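Local coordinates for putative alpha-galactosidase/melibiase (PDB 4OGZ), which probably hydrolyses terminal, non-reducing alpha-D-galactose residues from alpha-galactosides, as a glycoside hydrolase family 27 enzyme, at residues A[123-126]-A[127-131]; A[375-378]-A[379-382]. All coordinates share one frame; numbering follows the deposited sequence.

In the fold
Contact 1 (123-131) comes first along the chain, in the TIM-barrel domain, where helix 116-128 ends and the chain turns toward strand 138-140. Contact 2 (375-382) follows about 250 residues later, after strand 358-360, the eighth strand of the barrel, and makes the short link from helix 369-375 into helix 378-384. Each closes a local turn; they stand in series, neither nested nor crossed, and the centres of contact 1 and contact 2 are about 15 Å apart. They nevertheless touch: Leu-376 of contact 2 packs its CD1 on Asn-129 O at 3.5 Å and its CD2 on Met-131 CG at 3.6 Å. The end of an early barrel helix is thereby joined to the helical segment that leads into the C-terminal beta sandwich.

Contact 1: residues A[123-126]-A[127-131]; sequences ADAM and VENGM
Met-126 and Met-131, both selenomethionines, meet at the C-terminal end of helix 116-128 of the TIM barrel, where an Asx turn at Asn-129 follows the last helical turn. The packed side of this contact lies inward, and both residues are buried. Met-126 CG lies 4.0 Å from Met-131 SE, and the two chains, each bent at its last torsion, run at a slant to one another. Met-126 also reaches Phe-179 and Ile-139 of strand 138-140, filling the layer between helix and barrel wall, while Met-131 packs on Tyr-136 in the loop before that strand.

The outer side is looser, with Glu-128 exposed to solvent. Its side chain folds back over the Asp-124 carbonyl, CG 3.3 Å from Asp-124 O; among side-chain atoms the closest approach is Asp-124 CB to Glu-128 OE2, at 4.1 Å. The carboxylates stay apart, OD1 of Asp-124 being 5.3 Å from OE2 of Glu-128; Asp-124 OD1 is instead hydrogen-bonded to Tyr-173 OH, with a long, weak ion pair to Arg-177, which probably eases the like-charge proximity.

Between these sides the backbone holds the last turn, Val-127 N giving a 2.9 Å bond to Ala-123 O and Glu-128 N a more bent one to Asp-124 O. Gly-130 then leaves helical geometry with positive phi. Asn-129 has CG between backbone N and carbonyl carbon (chi1 69°), which turns the amide back over the last helical turn, OD1 3.5 Å from Met-126 CA. Asn-129 OD1 accepts the N-H of Met-131 at 2.9 Å, nearly straight at 165°, the donor tilted 18° from the amide carbonyl plane.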
ATOM      1  N   ALA A 123      -9.709   1.931 -12.095  1.00 16.87           N
ATOM      2  CA  ALA A 123      -9.743   3.318 -11.609  1.00 15.35           C
ATOM      3  C   ALA A 123     -11.199   3.779 -11.366  1.00 16.77           C
ATOM      4  O   ALA A 123     -11.509   4.353 -10.315  1.00 16.41           O
ATOM      5  CB  ALA A 123      -9.039   4.216 -12.609  1.00 14.50           C
ATOM      6  N   ASP A 124     -12.101   3.507 -12.329  1.00 15.93           N
ATOM      7  CA  ASP A 124     -13.505   3.915 -12.213  1.00 16.40           C
ATOM      8  C   ASP A 124     -14.162   3.223 -11.025  1.00 16.26           C
ATOM      9  O   ASP A 124     -15.004   3.795 -10.349  1.00 14.64           O
ATOM     10  CB  ASP A 124     -14.316   3.564 -13.494  1.00 20.17           C
ATOM     11  CG  ASP A 124     -13.871   4.362 -14.760  1.00 21.37           C
ATOM     12  OD1 ASP A 124     -13.225   5.443 -14.661  1.00 19.38           O
ATOM     13  OD2 ASP A 124     -14.199   3.901 -15.859  1.00 20.87           O
ATOM     14  N   ALA A 125     -13.845   1.949 -10.820  1.00 16.97           N
ATOM     15  CA  ALA A 125     -14.444   1.223  -9.728  1.00 17.71           C
ATOM     16  C   ALA A 125     -14.021   1.850  -8.407  1.00 17.67           C
ATOM     17  O   ALA A 125     -14.835   2.063  -7.519  1.00 18.56           O
ATOM     18  CB  ALA A 125     -14.052  -0.237  -9.787  1.00 18.95           C
HETATM   19  N   MSE A 126     -12.745   2.186  -8.303  1.00 18.75           N
HETATM   20  CA  MSE A 126     -12.178   2.725  -7.063  1.00 18.11           C
HETATM   21  C   MSE A 126     -12.728   4.099  -6.779  1.00 18.27           C
HETATM   22  O   MSE A 126     -12.919   4.478  -5.607  1.00 21.02           O
HETATM   23  CB  MSE A 126     -10.659   2.725  -7.197  1.00 16.91           C
HETATM   24  CG  MSE A 126     -10.071   1.359  -6.844  1.00 20.14           C
HETATM   25 SE   MSE A 126      -8.203   1.168  -7.484  0.75 20.51          SE
HETATM   26  CE  MSE A 126      -7.382   2.499  -6.309  1.00 20.84           C
ATOM     27  N   VAL A 127     -12.977   4.876  -7.826  1.00 18.82           N
ATOM     28  CA  VAL A 127     -13.685   6.149  -7.670  1.00 18.44           C
ATOM     29  C   VAL A 127     -15.055   5.936  -7.038  1.00 18.18           C
ATOM     30  O   VAL A 127     -15.441   6.640  -6.118  1.00 16.78           O
ATOM     31  CB  VAL A 127     -13.828   6.849  -9.029  1.00 20.63           C
ATOM     32  CG1 VAL A 127     -14.904   7.923  -8.991  1.00 21.58           C
ATOM     33  CG2 VAL A 127     -12.487   7.432  -9.431  1.00 21.33           C
ATOM     34  N   GLU A 128     -15.779   4.937  -7.524  1.00 17.21           N
ATOM     35  CA  GLU A 128     -17.173   4.775  -7.234  1.00 20.74           C
ATOM     36  C   GLU A 128     -17.452   3.869  -6.042  1.00 19.99           C
ATOM     37  O   GLU A 128     -18.546   3.914  -5.503  1.00 20.55           O
ATOM     38  CB  GLU A 128     -17.884   4.180  -8.473  1.00 26.95           C
ATOM     39  CG  GLU A 128     -17.976   5.130  -9.671  1.00 31.93           C
ATOM     40  CD  GLU A 128     -18.254   4.422 -10.986  1.00 42.72           C
ATOM     41  OE1 GLU A 128     -18.852   3.314 -10.969  1.00 42.68           O
ATOM     42  OE2 GLU A 128     -17.855   4.969 -12.042  1.00 41.39           O
ATOM     43  N   ASN A 129     -16.481   3.065  -5.603  1.00 18.44           N
ATOM     44  CA  ASN A 129     -16.787   2.026  -4.620  1.00 17.51           C
ATOM     45  C   ASN A 129     -16.323   2.325  -3.219  1.00 17.01           C
ATOM     46  O   ASN A 129     -16.470   1.468  -2.361  1.00 14.83           O
ATOM     47  CB  ASN A 129     -16.239   0.653  -5.068  1.00 17.58           C
ATOM     48  CG  ASN A 129     -14.716   0.570  -5.041  1.00 18.09           C
ATOM     49  OD1 ASN A 129     -14.029   1.406  -4.465  1.00 16.59           O
ATOM     50  ND2 ASN A 129     -14.184  -0.457  -5.684  1.00 17.28           N
ATOM     51  N   GLY A 130     -15.744   3.521  -2.983  1.00 17.63           N
ATOM     52  CA  GLY A 130     -15.260   3.839  -1.676  1.00 16.01           C
ATOM     53  C   GLY A 130     -13.760   3.819  -1.477  1.00 17.80           C
ATOM     54  O   GLY A 130     -13.262   4.518  -0.585  1.00 15.09           O
HETATM   55  N   MSE A 131     -13.023   3.063  -2.295  1.00 17.92           N
HETATM   56  CA  MSE A 131     -11.575   2.852  -2.040  1.00 17.23           C
HETATM   57  C   MSE A 131     -10.785   4.129  -2.209  1.00 19.83           C
HETATM   58  O   MSE A 131      -9.903   4.422  -1.383  1.00 16.08           O
HETATM   59  CB  MSE A 131     -10.972   1.735  -2.905  1.00 17.53           C
HETATM   60  CG  MSE A 131     -11.626   0.386  -2.540  1.00 17.30           C
HETATM   61 SE   MSE A 131     -10.922  -0.993  -3.744  0.75 14.15          SE
HETATM   62  CE  MSE A 131      -8.981  -0.796  -3.468  1.00 19.53           C
TER

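Contact 2: residues A[375-378]-A[379-382]; sequences LLNK and DLIA
An N-cap opens helix 378-384: Asn-377 stands right before its first turn, and its side-chain OD1 takes up backbone N-H groups of that turn. Asn-377 OD1 receives Leu-380 N at 2.9 Å in a straight bond (168°), the donor standing above the amide carbonyl plane by 48°. Asp-379 N, also 2.9 Å from Asn-377 OD1, adds a weak, bent second bond. The extended first torsion of Asn-377 (chi1 -175°, CG opposite the backbone N) swings OD1 to these N-H groups.

The amide further packs against the side chain of Leu-380, whose N-H it accepts: Leu-380 CD1 lies 3.7 Å from Asn-377 ND2. Regular helical bonding begins with Ile-381 N on Asn-377 O at 3.2 Å. Ile-381 CD1 reaches back to Leu-375 O, 3.6 Å away.

Lys-378 heads for the N-terminal Ig-like domain, where its NZ makes weak hydrogen bonds with Asn-16 OD1 and Ser-36 OG. On the side of the C-terminal sandwich, Asn-377 ND2 is hydrogen-bonded to Val-445 O, and Asp-379 OD2, near a bound di(hydroxyethyl)ether, to Tyr-443 OH of strand 442-444. Leu-375, Leu-380 and Ile-381 all pack on Phe-348 of helix 341-353.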
ATOM      1  N   LEU A 375     -11.765  -4.472   3.259  1.00 21.54           N
ATOM      2  CA  LEU A 375     -10.933  -3.480   2.560  1.00 21.35           C
ATOM      3  C   LEU A 375     -11.360  -2.023   2.780  1.00 21.45           C
ATOM      4  O   LEU A 375     -10.594  -1.116   2.498  1.00 20.96           O
ATOM      5  CB  LEU A 375     -10.956  -3.763   1.060  1.00 22.60           C
ATOM      6  CG  LEU A 375     -10.307  -5.064   0.616  1.00 24.61           C
ATOM      7  CD1 LEU A 375     -10.362  -5.136  -0.899  1.00 23.52           C
ATOM      8  CD2 LEU A 375      -8.867  -5.198   1.078  1.00 25.51           C
ATOM      9  N   LEU A 376     -12.608  -1.809   3.193  1.00 19.27           N
ATOM     10  CA  LEU A 376     -13.081  -0.478   3.481  1.00 20.92           C
ATOM     11  C   LEU A 376     -13.136  -0.211   4.994  1.00 19.74           C
ATOM     12  O   LEU A 376     -13.880   0.646   5.410  1.00 22.22           O
ATOM     13  CB  LEU A 376     -14.458  -0.226   2.815  1.00 23.11           C
ATOM     14  CG  LEU A 376     -14.533  -0.344   1.275  1.00 26.50           C
ATOM     15  CD1 LEU A 376     -15.939   0.019   0.822  1.00 32.02           C
ATOM     16  CD2 LEU A 376     -13.535   0.521   0.528  1.00 27.87           C
ATOM     17  N   ASN A 377     -12.371  -0.930   5.813  1.00 17.01           N
ATOM     18  CA  ASN A 377     -12.389  -0.685   7.241  1.00 15.98           C
ATOM     19  C   ASN A 377     -11.517   0.533   7.493  1.00 16.96           C
ATOM     20  O   ASN A 377     -10.298   0.426   7.485  1.00 14.29           O
ATOM     21  CB  ASN A 377     -11.879  -1.864   8.067  1.00 15.77           C
ATOM     22  CG  ASN A 377     -12.031  -1.633   9.566  1.00 16.70           C
ATOM     23  OD1 ASN A 377     -11.652  -0.557  10.086  1.00 21.76           O
ATOM     24  ND2 ASN A 377     -12.503  -2.637  10.287  1.00 16.76           N
ATOM     25  N   LYS A 378     -12.173   1.663   7.658  1.00 17.91           N
ATOM     26  CA  LYS A 378     -11.525   2.969   7.804  1.00 20.60           C
ATOM     27  C   LYS A 378     -10.577   3.026   8.991  1.00 19.02           C
ATOM     28  O   LYS A 378      -9.584   3.799   8.977  1.00 20.43           O
ATOM     29  CB  LYS A 378     -12.647   3.992   7.956  1.00 24.76           C
ATOM     30  CG  LYS A 378     -12.289   5.379   8.428  1.00 39.69           C
ATOM     31  CD  LYS A 378     -13.591   6.110   8.778  1.00 48.77           C
ATOM     32  CE  LYS A 378     -13.455   7.620   8.709  1.00 49.62           C
ATOM     33  NZ  LYS A 378     -14.560   8.260   7.935  1.00 56.46           N
ATOM     34  N   ASP A 379     -10.891   2.259  10.039  1.00 17.70           N
ATOM     35  CA  ASP A 379     -10.155   2.325  11.294  1.00 21.44           C
ATOM     36  C   ASP A 379      -8.858   1.550  11.198  1.00 18.01           C
ATOM     37  O   ASP A 379      -7.815   2.032  11.627  1.00 16.59           O
ATOM     38  CB  ASP A 379     -10.993   1.791  12.464  1.00 23.85           C
ATOM     39  CG  ASP A 379     -12.225   2.651  12.764  1.00 29.05           C
ATOM     40  OD1 ASP A 379     -12.173   3.875  12.538  1.00 29.38           O
ATOM     41  OD2 ASP A 379     -13.256   2.079  13.220  1.00 33.69           O
ATOM     42  N   LEU A 380      -8.903   0.384  10.566  1.00 15.66           N
ATOM     43  CA  LEU A 380      -7.677  -0.357  10.272  1.00 15.13           C
ATOM     44  C   LEU A 380      -6.740   0.413   9.340  1.00 14.54           C
ATOM     45  O   LEU A 380      -5.521   0.471   9.589  1.00 11.66           O
ATOM     46  CB  LEU A 380      -7.947  -1.729   9.664  1.00 13.66           C
ATOM     47  CG  LEU A 380      -8.534  -2.722  10.643  1.00 14.25           C
ATOM     48  CD1 LEU A 380      -9.056  -3.947   9.865  1.00 13.64           C
ATOM     49  CD2 LEU A 380      -7.512  -3.114  11.699  1.00 14.73           C
ATOM     50  N   ILE A 381      -7.322   1.031   8.326  1.00 14.60           N
ATOM     51  CA  ILE A 381      -6.575   1.826   7.387  1.00 13.85           C
ATOM     52  C   ILE A 381      -5.925   3.000   8.120  1.00 15.06           C
ATOM     53  O   ILE A 381      -4.768   3.328   7.863  1.00 13.24           O
ATOM     54  CB  ILE A 381      -7.488   2.316   6.256  1.00 15.46           C
ATOM     55  CG1 ILE A 381      -7.809   1.153   5.324  1.00 14.86           C
ATOM     56  CG2 ILE A 381      -6.844   3.484   5.467  1.00 15.85           C
ATOM     57  CD1 ILE A 381      -8.928   1.435   4.363  1.00 14.99           C
ATOM     58  N   ALA A 382      -6.680   3.617   9.023  1.00 16.28           N
ATOM     59  CA  ALA A 382      -6.183   4.715   9.838  1.00 15.02           C
ATOM     60  C   ALA A 382      -4.969   4.291  10.670  1.00 16.08           C
ATOM     61  O   ALA A 382      -4.025   5.034  10.806  1.00 11.76           O
ATOM     62  CB  ALA A 382      -7.272   5.220  10.747  1.00 16.22           C
TER